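Local coordinates for pectinesterase 1 (Solanum lycopersicum, PDB 1XG2), which hydrolyses the methyl esters of cell-wall pectin, releasing methanol and leaving de-esterified galacturonan, and may prepare fruit cell walls for softening during ripening, at residues A[202-205]-A[206-210]; A[92-95]-A[96-99]. One frame throughout, in Å; residues are numbered along the deposited sequence.

Interaction 1: A[202-205]-A[206-210]; sequences IIAS and SDLEP
Ser205 and Asp207 each turn the first atom beyond CB into the space between the backbone N and the carbonyl carbon, OG with chi1 66° and CG with chi1 72°, and these two rotations swing a hydroxyl and a carboxylate together. Although the CB of Asp207 points away from 202-205, its OD1 comes back to within 2.6 Å of Ser205 OG and accepts a short hydrogen bond from it. With a single carbon in its side chain, the serine holds its hydroxyl beside its own backbone, where it can donate to the carboxylate two residues on, and the aspartate oxygen also takes a hydrogen bond from Lys172 N, so it serves two donors. Ser205 OG in turn lies 3.5 Å from Leu208 CB, tucked against the base of the leucine.

The backbone of the same serine closes the turn. Glu209 N bonds to Ser205 O at 3.1 Å, nearly head-on to the carbonyl, while Leu208 N comes from above the carbonyl plane, 67° out of it, at 3.2 Å. One oxygen thus grips two amides as the chain leaves strand 201-204, one strand of a parallel beta-helix sheet, and takes up helical backbone angles on its way towards strand 217-220.

Leu208 suits its buried place. It sends CD2 back to Ala204 CB at 4.0 Å, and the rest of its side chain meets Phe215, Leu239 and Thr217; the small alanine leaves room for that branched end. On the exposed side the Glu209 chain, extended beyond CG, passes alongside Ala204, with CG 4.2 Å from the alanine CB. A water links the two residues, donating to Ala204 O at 2.7 Å and to Glu209 OE1 at 2.5 Å.

Interaction 2: A[92-95]-A[96-99]; sequences FILQ and DICI
The carboxamide of Gln95 and the carboxylate of Asp96 lie side by side and point the same way, their planes turned 70° apart. Gln95 CG sits over one face of the carboxylate, 3.7 Å from Asp96 CG, and the nearer oxygen, OD2, faces the flank of the amide formed by CG and OE1. Gln95 OE1 and Asp96 OD2 are 3.2 Å apart; both are acceptors, so they do not bond. Asp96 OD1 is salt-bridged to Arg124 NE, in a residue that the Gln95 side chain also touches, and OD2 is hydrogen-bonded elsewhere, which probably eases the proximity.

This is a tight corner of the parallel beta-helix, where the chain leaves strand 93-95 of one sheet and enters strand 98-101 of the next. Asp96 makes the bend with left-handed helical backbone angles (phi 52°), a conformation that aspartate adopts more readily than branched residues do. The glutamine suits a partly exposed place beside it: its side chain lies against Met56 and Val58 of the neighbouring strand 55-59, while its amide lies next to the Asp96 carboxylate. Cutting Gln95 back to an alanine is likely to uncover the carboxylate face of Asp96 and leave Met56 and Val58 without this side chain against them.

Inside the corner Leu94, Ile97 and Ile99 pack as apolar side chains. Leu94 holds CG anti to its backbone N (chi1 -173°), which carries its two methyls towards the following strand. Ile97 meets it crosswise, at about a right angle, with the CG2 methyl 3.6 Å from both Leu94 CG and Leu94 CD1. Beta-branching lets the isoleucine use CG2 here while the side chain as a whole also touches Thr65 and Ile67 of strand 65-69. Farther along, Leu94 CD2 abuts Ile99 CG1 at 3.8 Å.

How the interactions relate
Both contacts belong to the same parallel beta-helix, the catalytic C-terminal pectinesterase section of a longer precursor, and reach one of its sheets: 98-101, which interaction 2 enters, and 201-204, which interaction 1 leaves, are strands four steps apart. Interaction 2 turns a corner from one sheet to the next, whereas interaction 1 lies at the surface where the chain heads out into a loop. Their centres are 24 Å apart and their nearest atoms about 14 Å, so they do not touch. Each lies away from the catalytic site; the predicted proton donor Asp132 and nucleophile Asp153 fall between them in sequence, in the turns of the helix that separate residues 92-99 from residues 202-210.

Interaction 1: A[202-205]-A[206-210]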
loop_
_atom_site.group_PDB
_atom_site.type_symbol
_atom_site.label_atom_id
_atom_site.label_comp_id
_atom_site.label_asym_id
_atom_site.label_seq_id
_atom_site.Cartn_x
_atom_site.Cartn_y
_atom_site.Cartn_z
ATOM N N ILE A 202 -18.353 -5.178 6.717
ATOM C CA ILE A 202 -17.635 -4.374 7.711
ATOM C C ILE A 202 -18.410 -4.463 9.004
ATOM O O ILE A 202 -19.505 -3.905 9.129
ATOM C CB ILE A 202 -17.462 -2.916 7.266
ATOM C CG1 ILE A 202 -16.926 -2.871 5.832
ATOM C CG2 ILE A 202 -16.526 -2.203 8.221
ATOM C CD1 ILE A 202 -16.677 -1.476 5.289
ATOM N N ILE A 203 -17.836 -5.190 9.952
ATOM C CA ILE A 203 -18.549 -5.634 11.134
ATOM C C ILE A 203 -17.685 -5.530 12.384
ATOM O O ILE A 203 -16.476 -5.280 12.309
ATOM C CB ILE A 203 -19.014 -7.081 10.934
ATOM C CG1 ILE A 203 -17.809 -8.013 10.680
ATOM C CG2 ILE A 203 -19.994 -7.150 9.771
ATOM C CD1 ILE A 203 -18.168 -9.493 10.644
ATOM N N ALA A 204 -18.327 -5.754 13.529
ATOM C CA ALA A 204 -17.657 -5.762 14.816
ATOM C C ALA A 204 -17.312 -7.197 15.235
ATOM O O ALA A 204 -18.058 -8.142 14.982
ATOM C CB ALA A 204 -18.554 -5.126 15.867
ATOM N N SER A 205 -16.170 -7.336 15.886
ATOM C CA SER A 205 -15.815 -8.560 16.590
ATOM C C SER A 205 -16.731 -8.752 17.797
ATOM O O SER A 205 -17.428 -7.820 18.222
ATOM C CB SER A 205 -14.391 -8.448 17.079
ATOM O OG SER A 205 -14.333 -7.428 18.049
ATOM N N SER A 206 -16.716 -9.952 18.360
ATOM C CA SER A 206 -17.534 -10.251 19.529
ATOM C C SER A 206 -17.121 -9.409 20.744
ATOM O O SER A 206 -17.974 -9.080 21.560
ATOM C CB SER A 206 -17.472 -11.739 19.877
ATOM O OG SER A 206 -16.192 -12.095 20.348
ATOM N N ASP A 207 -15.846 -9.030 20.856
ATOM C CA ASP A 207 -15.432 -8.185 21.980
ATOM C C ASP A 207 -15.740 -6.680 21.821
ATOM O O ASP A 207 -15.745 -5.935 22.809
ATOM C CB ASP A 207 -13.982 -8.471 22.433
ATOM C CG ASP A 207 -12.904 -7.979 21.466
ATOM O OD1 ASP A 207 -13.207 -7.451 20.366
ATOM O OD2 ASP A 207 -11.693 -8.115 21.761
ATOM N N LEU A 208 -16.005 -6.237 20.597
ATOM C CA LEU A 208 -16.396 -4.847 20.337
ATOM C C LEU A 208 -17.909 -4.641 20.405
ATOM O O LEU A 208 -18.377 -3.594 20.850
ATOM C CB LEU A 208 -15.890 -4.394 18.958
ATOM C CG LEU A 208 -16.245 -2.970 18.494
ATOM C CD1 LEU A 208 -15.763 -1.892 19.448
ATOM C CD2 LEU A 208 -15.661 -2.731 17.125
ATOM N N GLU A 209 -18.669 -5.634 19.953
ATOM C CA GLU A 209 -20.136 -5.529 19.866
ATOM C C GLU A 209 -20.839 -5.030 21.154
ATOM O O GLU A 209 -21.733 -4.206 21.070
ATOM C CB GLU A 209 -20.752 -6.870 19.421
ATOM C CG GLU A 209 -21.650 -6.771 18.192
ATOM C CD GLU A 209 -21.972 -8.138 17.590
ATOM O OE1 GLU A 209 -22.122 -8.233 16.342
ATOM O OE2 GLU A 209 -22.062 -9.127 18.363
ATOM N N PRO A 210 -20.463 -5.507 22.332
ATOM C CA PRO A 210 -21.108 -5.018 23.566
ATOM C C PRO A 210 -20.758 -3.571 23.941
ATOM O O PRO A 210 -21.475 -2.976 24.743
ATOM C CB PRO A 210 -20.585 -5.965 24.654
ATOM C CG PRO A 210 -19.820 -7.052 23.956
ATOM C CD PRO A 210 -19.445 -6.533 22.608
HETATM O O HOH W 1 -20.685 -8.217 14.279
#

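Interaction 2: A[92-95]-A[96-99]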
loop_
_atom_site.group_PDB
_atom_site.type_symbol
_atom_site.label_atom_id
_atom_site.label_comp_id
_atom_site.label_asym_id
_atom_site.label_seq_id
_atom_site.Cartn_x
_atom_site.Cartn_y
_atom_site.Cartn_z
ATOM N N PHE A 92 3.254 -11.733 -6.400
ATOM C CA PHE A 92 3.076 -12.429 -5.124
ATOM C C PHE A 92 1.623 -12.879 -4.906
ATOM O O PHE A 92 0.705 -12.128 -5.176
ATOM C CB PHE A 92 3.501 -11.505 -3.973
ATOM C CG PHE A 92 3.492 -12.161 -2.628
ATOM C CD1 PHE A 92 4.286 -13.263 -2.380
ATOM C CD2 PHE A 92 2.684 -11.674 -1.606
ATOM C CE1 PHE A 92 4.281 -13.878 -1.120
ATOM C CE2 PHE A 92 2.674 -12.267 -0.343
ATOM C CZ PHE A 92 3.463 -13.366 -0.101
ATOM N N ILE A 93 1.438 -14.116 -4.449
ATOM C CA ILE A 93 0.133 -14.637 -4.068
ATOM C C ILE A 93 0.278 -15.220 -2.675
ATOM O O ILE A 93 1.200 -15.995 -2.421
ATOM C CB ILE A 93 -0.317 -15.762 -5.008
ATOM C CG1 ILE A 93 -0.424 -15.235 -6.433
ATOM C CG2 ILE A 93 -1.645 -16.397 -4.506
ATOM C CD1 ILE A 93 -0.624 -16.308 -7.429
ATOM N N LEU A 94 -0.624 -14.826 -1.785
ATOM C CA LEU A 94 -0.681 -15.343 -0.432
ATOM C C LEU A 94 -2.067 -15.953 -0.260
ATOM O O LEU A 94 -3.090 -15.339 -0.614
ATOM C CB LEU A 94 -0.453 -14.210 0.566
ATOM C CG LEU A 94 -0.321 -14.611 2.035
ATOM C CD1 LEU A 94 0.982 -15.332 2.247
ATOM C CD2 LEU A 94 -0.425 -13.390 2.942
ATOM N N GLN A 95 -2.111 -17.158 0.295
ATOM C CA GLN A 95 -3.362 -17.911 0.340
ATOM C C GLN A 95 -3.430 -18.905 1.486
ATOM O O GLN A 95 -2.419 -19.506 1.858
ATOM C CB GLN A 95 -3.574 -18.646 -0.989
ATOM C CG GLN A 95 -4.945 -19.298 -1.155
ATOM C CD GLN A 95 -5.043 -20.040 -2.458
ATOM O OE1 GLN A 95 -4.950 -21.282 -2.489
ATOM N NE2 GLN A 95 -5.185 -19.295 -3.547
ATOM N N ASP A 96 -4.644 -19.063 2.018
ATOM C CA ASP A 96 -4.984 -20.067 3.036
ATOM C C ASP A 96 -4.051 -20.043 4.230
ATOM O O ASP A 96 -3.525 -21.071 4.640
ATOM C CB ASP A 96 -5.012 -21.472 2.418
ATOM C CG ASP A 96 -6.137 -21.649 1.443
ATOM O OD1 ASP A 96 -7.265 -21.188 1.739
ATOM O OD2 ASP A 96 -5.973 -22.222 0.348
ATOM N N ILE A 97 -3.838 -18.855 4.772
ATOM C CA ILE A 97 -2.811 -18.667 5.795
ATOM C C ILE A 97 -3.184 -17.458 6.641
ATOM O O ILE A 97 -3.909 -16.582 6.194
ATOM C CB ILE A 97 -1.417 -18.512 5.132
ATOM C CG1 ILE A 97 -0.291 -18.688 6.162
ATOM C CG2 ILE A 97 -1.292 -17.161 4.415
ATOM C CD1 ILE A 97 1.059 -18.872 5.542
ATOM N N CYS A 98 -2.699 -17.433 7.871
ATOM C CA CYS A 98 -2.880 -16.288 8.769
ATOM C C CYS A 98 -1.537 -15.580 8.926
ATOM O O CYS A 98 -0.527 -16.231 9.100
ATOM C CB CYS A 98 -3.366 -16.759 10.151
ATOM S SG CYS A 98 -3.384 -15.426 11.385
ATOM N N ILE A 99 -1.533 -14.255 8.812
ATOM C CA ILE A 99 -0.391 -13.435 9.177
ATOM C C ILE A 99 -0.846 -12.599 10.351
ATOM O O ILE A 99 -1.856 -11.929 10.277
ATOM C CB ILE A 99 0.063 -12.511 8.027
ATOM C CG1 ILE A 99 0.256 -13.292 6.706
ATOM C CG2 ILE A 99 1.369 -11.800 8.405
ATOM C CD1 ILE A 99 1.191 -14.464 6.782
#